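Local coordinates for putative uncharacterized protein Ta0848 (Thermoplasma acidophilum, PDB 4MN7) that probably reduces free methionine-R-sulfoxide to methionine, as a type II enzyme of the GAF-domain family of free methionine sulfoxide reductases, at residues L65-V70 / P95-G100; G29-E34 / I103-I108. The protein carries 1 engineered substitution. All coordinates share one frame; numbering follows the deposited sequence.

Contact 1. Residues L65-V70 / P95-G100; sequences LKNDIV and PVRYQG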
loop_
_atom_site.group_PDB
_atom_site.type_symbol
_atom_site.label_atom_id
_atom_site.label_comp_id
_atom_site.label_asym_id
_atom_site.label_seq_id
_atom_site.Cartn_x
_atom_site.Cartn_y
_atom_site.Cartn_z
ATOM N N LEU A 65 -1.330 -22.981 1.951
ATOM C CA LEU A 65 -1.950 -24.175 2.510
ATOM C C LEU A 65 -1.478 -24.335 3.949
ATOM O O LEU A 65 -2.254 -24.666 4.792
ATOM C CB LEU A 65 -1.565 -25.423 1.713
ATOM C CG LEU A 65 -2.144 -25.572 0.332
ATOM C CD1 LEU A 65 -1.446 -26.781 -0.376
ATOM C CD2 LEU A 65 -3.661 -25.774 0.401
ATOM N N LYS A 66 -0.205 -24.079 4.218
ATOM C CA LYS A 66 0.329 -24.163 5.550
ATOM C C LYS A 66 0.044 -22.869 6.305
ATOM O O LYS A 66 0.235 -22.828 7.471
ATOM C CB LYS A 66 1.859 -24.271 5.545
ATOM C CG LYS A 66 2.457 -25.571 5.062
ATOM C CD LYS A 66 3.837 -25.814 5.719
ATOM C CE LYS A 66 4.765 -24.619 5.565
ATOM N NZ LYS A 66 6.054 -24.739 6.293
ATOM N N ASN A 67 -0.308 -21.788 5.623
ATOM C CA ASN A 67 -0.333 -20.458 6.246
ATOM C C ASN A 67 0.946 -20.077 6.946
ATOM O O ASN A 67 0.936 -19.616 8.046
ATOM C CB ASN A 67 -1.501 -20.261 7.202
ATOM C CG ASN A 67 -1.728 -18.778 7.514
ATOM O OD1 ASN A 67 -1.114 -17.880 6.898
ATOM N ND2 ASN A 67 -2.554 -18.523 8.473
ATOM N N ASP A 68 2.059 -20.167 6.258
ATOM C CA ASP A 68 3.340 -19.848 6.876
ATOM C C ASP A 68 4.325 -19.579 5.756
ATOM O O ASP A 68 4.072 -19.954 4.602
ATOM C CB ASP A 68 3.734 -21.106 7.669
ATOM C CG ASP A 68 4.614 -20.838 8.827
ATOM O OD1 ASP A 68 4.864 -19.683 9.134
ATOM O OD2 ASP A 68 5.116 -21.831 9.415
ATOM N N ILE A 69 5.469 -19.015 6.089
ATOM C CA ILE A 69 6.527 -18.779 5.140
ATOM C C ILE A 69 7.081 -20.084 4.633
ATOM O O ILE A 69 7.281 -21.031 5.385
ATOM C CB ILE A 69 7.672 -18.000 5.779
ATOM C CG1 ILE A 69 7.243 -16.535 5.991
ATOM C CG2 ILE A 69 8.910 -18.007 4.901
ATOM C CD1 ILE A 69 8.182 -15.726 6.829
ATOM N N VAL A 70 7.363 -20.124 3.341
ATOM C CA VAL A 70 8.069 -21.283 2.774
ATOM C C VAL A 70 9.318 -20.684 2.187
ATOM O O VAL A 70 9.254 -19.779 1.320
ATOM C CB VAL A 70 7.223 -21.995 1.719
ATOM C CG1 VAL A 70 8.048 -23.041 0.968
ATOM C CG2 VAL A 70 6.076 -22.697 2.438
ATOM N N PRO A 95 3.054 -15.646 3.129
ATOM C CA PRO A 95 1.588 -15.454 3.078
ATOM C C PRO A 95 1.154 -14.058 3.427
ATOM O O PRO A 95 1.758 -13.434 4.298
ATOM C CB PRO A 95 1.065 -16.417 4.132
ATOM C CG PRO A 95 2.226 -16.663 5.004
ATOM C CD PRO A 95 3.430 -16.566 4.189
ATOM N N VAL A 96 0.125 -13.571 2.738
ATOM C CA VAL A 96 -0.526 -12.280 3.068
ATOM C C VAL A 96 -1.800 -12.607 3.797
ATOM O O VAL A 96 -2.616 -13.292 3.264
ATOM C CB VAL A 96 -0.826 -11.424 1.832
ATOM C CG1 VAL A 96 -1.660 -10.145 2.201
ATOM C CG2 VAL A 96 0.499 -11.070 1.163
ATOM N N ARG A 97 -1.915 -12.200 5.043
ATOM C CA ARG A 97 -3.086 -12.506 5.823
ATOM C C ARG A 97 -4.086 -11.358 6.097
ATOM O O ARG A 97 -3.734 -10.186 6.359
ATOM C CB ARG A 97 -2.668 -13.041 7.173
ATOM C CG ARG A 97 -1.797 -14.262 7.070
ATOM C CD ARG A 97 -1.159 -14.504 8.424
ATOM N NE ARG A 97 -0.337 -15.678 8.377
ATOM C CZ ARG A 97 0.821 -15.795 8.974
ATOM N NH1 ARG A 97 1.274 -14.825 9.715
ATOM N NH2 ARG A 97 1.497 -16.930 8.884
ATOM N N TYR A 98 -5.359 -11.735 6.093
ATOM C CA TYR A 98 -6.462 -10.792 6.311
ATOM C C TYR A 98 -7.443 -11.467 7.247
ATOM O O TYR A 98 -8.007 -12.487 6.942
ATOM C CB TYR A 98 -7.077 -10.409 4.989
ATOM C CG TYR A 98 -8.060 -9.234 5.055
ATOM C CD1 TYR A 98 -9.442 -9.446 5.351
ATOM C CD2 TYR A 98 -7.621 -7.929 4.864
ATOM C CE1 TYR A 98 -10.343 -8.372 5.423
ATOM C CE2 TYR A 98 -8.510 -6.859 4.915
ATOM C CZ TYR A 98 -9.871 -7.086 5.179
ATOM O OH TYR A 98 -10.717 -5.999 5.239
ATOM N N GLN A 99 -7.556 -10.916 8.440
ATOM C CA GLN A 99 -8.320 -11.539 9.510
ATOM C C GLN A 99 -7.788 -12.908 9.840
ATOM O O GLN A 99 -8.545 -13.830 9.895
ATOM C CB GLN A 99 -9.814 -11.551 9.131
ATOM C CG GLN A 99 -10.339 -10.124 9.214
ATOM C CD GLN A 99 -11.589 -9.871 8.443
ATOM O OE1 GLN A 99 -11.975 -10.649 7.594
ATOM N NE2 GLN A 99 -12.221 -8.763 8.726
ATOM N N GLY A 100 -6.469 -13.029 9.980
ATOM C CA GLY A 100 -5.829 -14.281 10.362
ATOM C C GLY A 100 -5.721 -15.375 9.282
ATOM O O GLY A 100 -4.970 -16.333 9.468
#
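Arg97 of strand 90-98 reaches over to Asn67, the C-prime residue of the Schellman motif that ends helix 59-66, and fastens this helix end to strand 90-98 of the GAF-domain sheet. The guanidinium grips side-on, with one nitrogen for each of two oxygens. NE gives a nearly straight bond (175°) to Asn67 OD1 at 2.8 Å, with the acceptor lying in the guanidinium plane, while NH2 reaches the backbone Asn67 O at 2.9 Å from above the carbonyl plane. A weak second bond from NH2 also falls on OD1, so the amide oxygen meets two donors. Asn67 can serve both ways because its CG stands anti to the backbone N (chi1 -164°), beside its own carbonyl; the amide and guanidinium planes stand 79° apart. The other end of the amide, ND2, makes a weak bond to Gly100 O in the turn after the strand. With an alanine here, Arg97 NE would probably lose its acceptor and Gly100 O this weak donor, with the backbone carbonyl of the same residue still within reach of NH2. The positive phi of Asn67 belongs to the Schellman turn, in which Asp68 N bonds to Ala63 O and Asn67 N to Val64 O. Asp68 adds an opposite charge near Arg97, too far for a salt bridge. Beside these polar groups the Pro95 ring packs against the chain at Asp68 and Ile69, its CD lying 3.5 Å from Asp68 O and 4.2 Å from Ile69 CG1.

Contact 2. Residues G29-E34 / I103-I108; sequences GFYVLE and IGEIDI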
loop_
_atom_site.group_PDB
_atom_site.type_symbol
_atom_site.label_atom_id
_atom_site.label_comp_id
_atom_site.label_asym_id
_atom_site.label_seq_id
_atom_site.Cartn_x
_atom_site.Cartn_y
_atom_site.Cartn_z
ATOM N N GLY A 29 6.673 -10.990 -6.920
ATOM C CA GLY A 29 5.267 -11.004 -7.287
ATOM C C GLY A 29 4.285 -11.169 -6.158
ATOM O O GLY A 29 4.595 -11.757 -5.121
ATOM N N PHE A 30 3.082 -10.639 -6.391
ATOM C CA PHE A 30 1.974 -10.855 -5.549
ATOM C C PHE A 30 0.986 -11.756 -6.265
ATOM O O PHE A 30 0.428 -11.399 -7.358
ATOM C CB PHE A 30 1.250 -9.581 -5.165
ATOM C CG PHE A 30 1.982 -8.690 -4.151
ATOM C CD1 PHE A 30 3.119 -7.996 -4.493
ATOM C CD2 PHE A 30 1.467 -8.484 -2.884
ATOM C CE1 PHE A 30 3.761 -7.152 -3.568
ATOM C CE2 PHE A 30 2.089 -7.614 -1.990
ATOM C CZ PHE A 30 3.248 -6.963 -2.340
ATOM N N TYR A 31 0.735 -12.887 -5.607
ATOM C CA TYR A 31 -0.322 -13.777 -5.983
ATOM C C TYR A 31 -1.458 -13.602 -5.032
ATOM O O TYR A 31 -1.232 -13.483 -3.825
ATOM C CB TYR A 31 0.126 -15.234 -5.928
ATOM C CG TYR A 31 1.032 -15.635 -7.064
ATOM C CD1 TYR A 31 0.502 -16.100 -8.266
ATOM C CD2 TYR A 31 2.400 -15.590 -6.924
ATOM C CE1 TYR A 31 1.312 -16.440 -9.311
ATOM C CE2 TYR A 31 3.230 -15.986 -7.944
ATOM C CZ TYR A 31 2.672 -16.412 -9.150
ATOM O OH TYR A 31 3.494 -16.789 -10.190
ATOM N N VAL A 32 -2.681 -13.620 -5.560
ATOM C CA VAL A 32 -3.840 -13.426 -4.713
ATOM C C VAL A 32 -4.822 -14.548 -4.936
ATOM O O VAL A 32 -4.949 -15.008 -6.063
ATOM C CB VAL A 32 -4.566 -12.140 -5.043
ATOM C CG1 VAL A 32 -5.726 -11.897 -4.025
ATOM C CG2 VAL A 32 -3.586 -10.977 -5.094
ATOM N N LEU A 33 -5.517 -14.977 -3.879
ATOM C CA LEU A 33 -6.532 -16.041 -4.011
ATOM C C LEU A 33 -7.819 -15.486 -4.552
ATOM O O LEU A 33 -8.400 -14.559 -3.971
ATOM C CB LEU A 33 -6.832 -16.720 -2.674
ATOM C CG LEU A 33 -5.754 -17.649 -2.128
ATOM C CD1 LEU A 33 -5.978 -17.920 -0.640
ATOM C CD2 LEU A 33 -5.725 -18.993 -2.914
ATOM N N GLU A 34 -8.252 -16.034 -5.693
ATOM C CA GLU A 34 -9.424 -15.596 -6.360
ATOM C C GLU A 34 -10.140 -16.877 -6.712
ATOM O O GLU A 34 -9.570 -17.687 -7.432
ATOM C CB GLU A 34 -9.020 -14.782 -7.621
ATOM C CG GLU A 34 -8.249 -13.512 -7.240
ATOM C CD GLU A 34 -7.703 -12.712 -8.381
ATOM O OE1 GLU A 34 -8.229 -12.946 -9.466
ATOM O OE2 GLU A 34 -6.768 -11.826 -8.200
ATOM N N ILE A 103 -4.836 -14.697 2.237
ATOM C CA ILE A 103 -5.620 -14.254 1.068
ATOM C C ILE A 103 -4.772 -14.118 -0.183
ATOM O O ILE A 103 -5.270 -13.745 -1.259
ATOM C CB ILE A 103 -6.380 -12.951 1.359
ATOM C CG1 ILE A 103 -5.381 -11.864 1.803
ATOM C CG2 ILE A 103 -7.403 -13.239 2.467
ATOM C CD1 ILE A 103 -5.751 -10.458 1.412
ATOM N N GLY A 104 -3.506 -14.400 -0.029
ATOM C CA GLY A 104 -2.546 -14.254 -1.072
ATOM C C GLY A 104 -1.150 -14.369 -0.542
ATOM O O GLY A 104 -0.919 -14.914 0.532
ATOM N N GLU A 105 -0.179 -13.953 -1.348
ATOM C CA GLU A 105 1.234 -14.130 -0.942
ATOM C C GLU A 105 2.182 -13.246 -1.683
ATOM O O GLU A 105 1.860 -12.751 -2.784
ATOM C CB GLU A 105 1.616 -15.607 -1.166
ATOM C CG GLU A 105 1.544 -15.997 -2.627
ATOM C CD GLU A 105 1.687 -17.516 -2.827
ATOM O OE1 GLU A 105 1.407 -18.297 -1.911
ATOM O OE2 GLU A 105 2.193 -17.893 -3.864
ATOM N N ILE A 106 3.386 -13.117 -1.166
ATOM C CA ILE A 106 4.484 -12.473 -1.895
ATOM C C ILE A 106 5.412 -13.613 -2.216
ATOM O O ILE A 106 5.808 -14.318 -1.324
ATOM C CB ILE A 106 5.214 -11.441 -1.004
ATOM C CG1 ILE A 106 4.216 -10.427 -0.493
ATOM C CG2 ILE A 106 6.314 -10.706 -1.758
ATOM C CD1 ILE A 106 4.809 -9.360 0.348
ATOM N N ASP A 107 5.766 -13.756 -3.501
ATOM C CA ASP A 107 6.674 -14.761 -4.012
ATOM C C ASP A 107 7.890 -14.091 -4.555
ATOM O O ASP A 107 7.796 -13.242 -5.459
ATOM C CB ASP A 107 5.961 -15.523 -5.147
ATOM C CG ASP A 107 6.778 -16.672 -5.739
ATOM O OD1 ASP A 107 7.670 -17.219 -5.035
ATOM O OD2 ASP A 107 6.508 -17.049 -6.922
ATOM N N ILE A 108 9.046 -14.464 -4.024
ATOM C CA ILE A 108 10.312 -13.876 -4.491
ATOM C C ILE A 108 11.341 -14.955 -4.849
ATOM O O ILE A 108 11.631 -15.851 -4.059
ATOM C CB ILE A 108 10.905 -12.979 -3.378
ATOM C CG1 ILE A 108 9.910 -11.924 -2.964
ATOM C CG2 ILE A 108 12.160 -12.300 -3.855
ATOM C CD1 ILE A 108 10.361 -11.015 -1.806
HETATM O O HOH W 1 5.506 -19.073 -9.441
#
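Phe30 carries its CG beside the backbone N (chi1 -73°), and Ile106, its non-hydrogen-bonded partner, turns CG1 the same way (chi1 -56°); the two side chains therefore run side by side, and Ile106 CG1 lies over one face of the ring in a CH-pi contact, 4.1 Å from the ring centroid and offset toward the rim. Val135 of helix 118-136 also touches Phe30 on this side of the sheet. On the opposite face of the sheet, Tyr31 runs beside Asp107, whose CB and OD2 meet the ring at its edge, OD2 3.6 Å from Tyr31 CE2. Glu105 crosses the same ring obliquely, its carboxylate nearly perpendicular to it (86°), and sets CG 3.7 Å from Tyr31 CB. Tyr31 OH is bonded to His50 O, and it also accepts from a water that donates weakly to Asp107 OD2. Glu105 and Asp107 both touch Cys60 of helix 59-66 on this face.

The backbones hold the register with five bonds. Gly29 and Asp107 exchange a pair, as do Tyr31 and Glu105, the shortest being Glu105 N to Tyr31 O at 2.7 Å; Leu33 N closes the row on Ile103 O at 2.9 Å. Gly104 comes within 4.0 Å, CA to CA, of Val32, and a side chain there would probably run into Tyr31 O. Toward strand 90-98, Ile103 and Gly104 both face Val96 in a classic beta bulge. Strands 27-34 and 101-110 form the central antiparallel pair of the GAF-domain sheet.

How the contacts relate
The centres of contact 1 and contact 2 lie about 10 Å apart on one antiparallel sheet, where strands 27-34, 101-110 and 90-98 are consecutive neighbours. Contact 2 pairs the first two near the centre of the folded chain; contact 1 sits at the surface, where the end of helix 59-66 meets strand 90-98. Along the chain, contact 1 is nested inside the loop closed by contact 2. The hairpin of strands 90-98 and 101-110 joins them directly: Val96 N probably bonds to Gly104 O and Val96 O to Ile103 N. Helix 59-66 also touches both, ending at contact 1 and covering the Glu105 and Asp107 face of contact 2. All four segments belong to one GAF domain.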